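Local coordinates for hydrazine synthase subunit alpha (Candidatus Kuenenia stuttgartiensis, PDB 5C2V), which condenses hydroxylamine with ammonia to yield hydrazine, as the heme c-carrying alpha subunit of the anammox hydrazine synthase complex, at residues D[186-192]-D[216-222]. Numbering follows the deposited sequence.
Sequences NLYRLDT and TTIDQIT
R189 and D219 face each other as a hydrogen-bonded pair of two antiparallel strands, 186-191 and 216-220, in a sheet that probably forms one blade of the six-bladed beta-propeller in the N-terminal domain. Their backbones exchange two bonds, R189 N to D219 O and D219 N to R189 O, each 2.9 Å, and D191 and T217 repeat the pattern further along.

From CB outward, the R189 side chain first runs along I221. CB and CG pass I221, whose CG2 lies 3.7 Å from R189 CG; CD continues past the same methyl. With CG set between backbone N and carbonyl carbon (chi1 66°) and the chain extended from there to NE, the arginine runs alongside D219, pointing the same way. NE then reaches D219 OD2 at 3.0 Å, a salt bridge made through the anti lone pair of that oxygen, which sits tilted from the guanidinium plane. CZ lies 3.5 Å from D219 OD2. NH2 adds a weak bond to D219 OD2 and a hydrogen bond to T401 O, while W264 contributes a cation-pi contact. D219 OD2 also takes R549, so two arginines share this buried oxygen and would be expected to stabilise its negative charge.

Y188, L190, I218 and Q220 occupy the other face of the sheet. Q220 CG lies over one face of the Y188 ring in a CH-pi contact, offset toward the rim, and F168 of strand 154-171 meets that ring nearly parallel. L190 CD1 packs on I218 CG2 at 3.6 Å.

Past the regular pairing, I221 N still bonds L187 O at 3.0 Å, and I221 CG1 packs on L187 CB at 3.7 Å.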
ATOM      1  N   ASN D 186      -5.189 -15.464  24.057  1.00 72.95           N
ATOM      2  CA  ASN D 186      -6.553 -14.964  24.126  1.00 51.72           C
ATOM      3  C   ASN D 186      -6.812 -14.331  25.489  1.00 62.80           C
ATOM      4  O   ASN D 186      -5.934 -14.331  26.352  1.00 61.56           O
ATOM      5  CB  ASN D 186      -7.549 -16.086  23.851  1.00 47.95           C
ATOM      6  CG  ASN D 186      -7.840 -16.257  22.374  1.00 39.79           C
ATOM      7  OD1 ASN D 186      -8.086 -15.283  21.664  1.00 52.38           O
ATOM      8  ND2 ASN D 186      -7.827 -17.499  21.906  1.00 40.58           N
ATOM      9  N   LEU D 187      -8.010 -13.792  25.685  1.00 61.77           N
ATOM     10  CA  LEU D 187      -8.339 -13.150  26.951  1.00 53.84           C
ATOM     11  C   LEU D 187      -9.189 -14.052  27.839  1.00 60.35           C
ATOM     12  O   LEU D 187     -10.109 -14.723  27.372  1.00 53.93           O
ATOM     13  CB  LEU D 187      -9.058 -11.820  26.714  1.00 54.21           C
ATOM     14  CG  LEU D 187      -8.223 -10.694  26.100  1.00 59.19           C
ATOM     15  CD1 LEU D 187      -9.009  -9.391  26.081  1.00 55.62           C
ATOM     16  CD2 LEU D 187      -6.911 -10.521  26.852  1.00 47.52           C
ATOM     17  N   TYR D 188      -8.860 -14.058  29.127  1.00 51.95           N
ATOM     18  CA  TYR D 188      -9.586 -14.834  30.121  1.00 61.71           C
ATOM     19  C   TYR D 188     -10.089 -13.940  31.246  1.00 55.33           C
ATOM     20  O   TYR D 188      -9.375 -13.038  31.705  1.00 62.23           O
ATOM     21  CB  TYR D 188      -8.699 -15.932  30.713  1.00 53.33           C
ATOM     22  CG  TYR D 188      -8.427 -17.110  29.807  1.00 54.03           C
ATOM     23  CD1 TYR D 188      -7.371 -17.090  28.904  1.00 59.35           C
ATOM     24  CD2 TYR D 188      -9.209 -18.255  29.875  1.00 55.84           C
ATOM     25  CE1 TYR D 188      -7.114 -18.171  28.083  1.00 47.04           C
ATOM     26  CE2 TYR D 188      -8.960 -19.341  29.058  1.00 61.66           C
ATOM     27  CZ  TYR D 188      -7.911 -19.294  28.164  1.00 52.92           C
ATOM     28  OH  TYR D 188      -7.659 -20.373  27.348  1.00 74.83           O
ATOM     29  N   ARG D 189     -11.318 -14.192  31.687  1.00 57.93           N
ATOM     30  CA  ARG D 189     -11.827 -13.584  32.908  1.00 74.21           C
ATOM     31  C   ARG D 189     -11.698 -14.593  34.045  1.00 60.74           C
ATOM     32  O   ARG D 189     -11.898 -15.796  33.853  1.00 50.52           O
ATOM     33  CB  ARG D 189     -13.278 -13.120  32.744  1.00 54.27           C
ATOM     34  CG  ARG D 189     -14.299 -14.224  32.536  1.00 60.96           C
ATOM     35  CD  ARG D 189     -15.711 -13.656  32.560  1.00 55.96           C
ATOM     36  NE  ARG D 189     -16.722 -14.658  32.236  1.00 47.94           N
ATOM     37  CZ  ARG D 189     -18.029 -14.417  32.215  1.00 48.86           C
ATOM     38  NH1 ARG D 189     -18.486 -13.206  32.504  1.00 49.51           N
ATOM     39  NH2 ARG D 189     -18.880 -15.387  31.909  1.00 51.92           N
ATOM     40  N   LEU D 190     -11.350 -14.096  35.227  1.00 59.86           N
ATOM     41  CA  LEU D 190     -11.027 -14.964  36.352  1.00 71.94           C
ATOM     42  C   LEU D 190     -11.765 -14.556  37.622  1.00 71.94           C
ATOM     43  O   LEU D 190     -11.608 -13.437  38.114  1.00 64.20           O
ATOM     44  CB  LEU D 190      -9.512 -14.961  36.594  1.00 67.04           C
ATOM     45  CG  LEU D 190      -8.914 -15.766  37.751  1.00 71.15           C
ATOM     46  CD1 LEU D 190      -7.551 -16.297  37.358  1.00 56.53           C
ATOM     47  CD2 LEU D 190      -8.787 -14.919  39.006  1.00 77.49           C
ATOM     48  N   ASP D 191     -12.571 -15.475  38.143  1.00 70.67           N
ATOM     49  CA  ASP D 191     -13.210 -15.291  39.437  1.00 69.08           C
ATOM     50  C   ASP D 191     -12.228 -15.681  40.534  1.00 62.22           C
ATOM     51  O   ASP D 191     -11.738 -16.819  40.580  1.00 59.15           O
ATOM     52  CB  ASP D 191     -14.496 -16.114  39.539  1.00 73.26           C
ATOM     53  CG  ASP D 191     -15.407 -15.640  40.658  1.00 83.58           C
ATOM     54  OD1 ASP D 191     -14.896 -15.267  41.736  1.00 75.86           O
ATOM     55  OD2 ASP D 191     -16.640 -15.636  40.460  1.00 87.95           O
ATOM     56  N   THR D 192     -11.949 -14.716  41.408  1.00 57.19           N
ATOM     57  CA  THR D 192     -10.964 -14.868  42.470  1.00 72.86           C
ATOM     58  C   THR D 192     -11.522 -15.581  43.697  1.00 73.75           C
ATOM     59  O   THR D 192     -10.764 -16.066  44.535  1.00 81.54           O
ATOM     60  CB  THR D 192     -10.415 -13.496  42.916  1.00 75.52           C
ATOM     61  OG1 THR D 192     -11.467 -12.728  43.513  1.00 57.52           O
ATOM     62  CG2 THR D 192      -9.849 -12.731  41.729  1.00 65.58           C
ATOM     63  N   THR D 216      -9.943 -20.565  42.569  1.00 76.73           N
ATOM     64  CA  THR D 216     -10.149 -19.625  41.467  1.00 62.09           C
ATOM     65  C   THR D 216     -10.832 -20.308  40.288  1.00 55.51           C
ATOM     66  O   THR D 216     -10.836 -21.534  40.197  1.00 56.09           O
ATOM     67  CB  THR D 216      -8.821 -19.007  40.984  1.00 58.62           C
ATOM     68  OG1 THR D 216      -7.928 -20.050  40.572  1.00 80.09           O
ATOM     69  CG2 THR D 216      -8.166 -18.195  42.091  1.00 59.62           C
ATOM     70  N   THR D 217     -11.413 -19.521  39.386  1.00 60.77           N
ATOM     71  CA  THR D 217     -12.042 -20.097  38.195  1.00 67.01           C
ATOM     72  C   THR D 217     -11.774 -19.238  36.960  1.00 70.42           C
ATOM     73  O   THR D 217     -11.785 -18.015  37.044  1.00 70.73           O
ATOM     74  CB  THR D 217     -13.566 -20.259  38.384  1.00 71.83           C
ATOM     75  OG1 THR D 217     -13.826 -20.968  39.602  1.00 85.36           O
ATOM     76  CG2 THR D 217     -14.178 -21.028  37.219  1.00 58.63           C
ATOM     77  N   ILE D 218     -11.525 -19.872  35.816  1.00 51.68           N
ATOM     78  CA  ILE D 218     -11.266 -19.113  34.593  1.00 58.29           C
ATOM     79  C   ILE D 218     -12.248 -19.424  33.464  1.00 62.39           C
ATOM     80  O   ILE D 218     -12.703 -20.562  33.303  1.00 46.96           O
ATOM     81  CB  ILE D 218      -9.833 -19.349  34.069  1.00 53.49           C
ATOM     82  CG1 ILE D 218      -9.562 -20.843  33.883  1.00 56.78           C
ATOM     83  CG2 ILE D 218      -8.813 -18.739  35.012  1.00 45.19           C
ATOM     84  CD1 ILE D 218      -8.198 -21.147  33.304  1.00 66.75           C
ATOM     85  N   ASP D 219     -12.562 -18.388  32.690  1.00 57.08           N
ATOM     86  CA  ASP D 219     -13.429 -18.500  31.521  1.00 62.16           C
ATOM     87  C   ASP D 219     -12.808 -17.752  30.342  1.00 60.42           C
ATOM     88  O   ASP D 219     -12.251 -16.669  30.517  1.00 50.98           O
ATOM     89  CB  ASP D 219     -14.824 -17.950  31.832  1.00 66.23           C
ATOM     90  CG  ASP D 219     -15.749 -17.986  30.631  1.00 61.34           C
ATOM     91  OD1 ASP D 219     -15.746 -19.003  29.905  1.00 66.82           O
ATOM     92  OD2 ASP D 219     -16.478 -16.996  30.412  1.00 50.98           O
ATOM     93  N   GLN D 220     -12.907 -18.324  29.145  1.00 42.76           N
ATOM     94  CA  GLN D 220     -12.289 -17.723  27.964  1.00 62.05           C
ATOM     95  C   GLN D 220     -13.266 -16.818  27.219  1.00 52.94           C
ATOM     96  O   GLN D 220     -14.238 -17.291  26.630  1.00 54.41           O
ATOM     97  CB  GLN D 220     -11.769 -18.814  27.026  1.00 63.27           C
ATOM     98  CG  GLN D 220     -11.049 -18.288  25.797  1.00 69.59           C
ATOM     99  CD  GLN D 220     -10.566 -19.399  24.888  1.00 65.60           C
ATOM    100  OE1 GLN D 220     -10.644 -20.579  25.233  1.00 63.10           O
ATOM    101  NE2 GLN D 220     -10.063 -19.029  23.717  1.00 66.57           N
ATOM    102  N   ILE D 221     -13.005 -15.515  27.253  1.00 51.50           N
ATOM    103  CA  ILE D 221     -13.910 -14.541  26.649  1.00 57.83           C
ATOM    104  C   ILE D 221     -13.591 -14.154  25.198  1.00 59.39           C
ATOM    105  O   ILE D 221     -14.422 -13.541  24.529  1.00 59.69           O
ATOM    106  CB  ILE D 221     -13.946 -13.250  27.487  1.00 43.53           C
ATOM    107  CG1 ILE D 221     -12.569 -12.579  27.483  1.00 44.97           C
ATOM    108  CG2 ILE D 221     -14.393 -13.558  28.906  1.00 61.97           C
ATOM    109  CD1 ILE D 221     -12.500 -11.324  28.321  1.00 38.43           C
ATOM    110  N   THR D 222     -12.405 -14.512  24.709  1.00 65.74           N
ATOM    111  CA  THR D 222     -12.008 -14.163  23.339  1.00 62.49           C
ATOM    112  C   THR D 222     -11.455 -15.377  22.602  1.00 57.21           C
ATOM    113  O   THR D 222     -10.574 -16.064  23.101  1.00 74.02           O
ATOM    114  CB  THR D 222     -10.954 -13.037  23.307  1.00 52.35           C
ATOM    115  OG1 THR D 222      -9.756 -13.475  23.962  1.00 63.64           O
ATOM    116  CG2 THR D 222     -11.480 -11.780  23.986  1.00 46.16           C
TER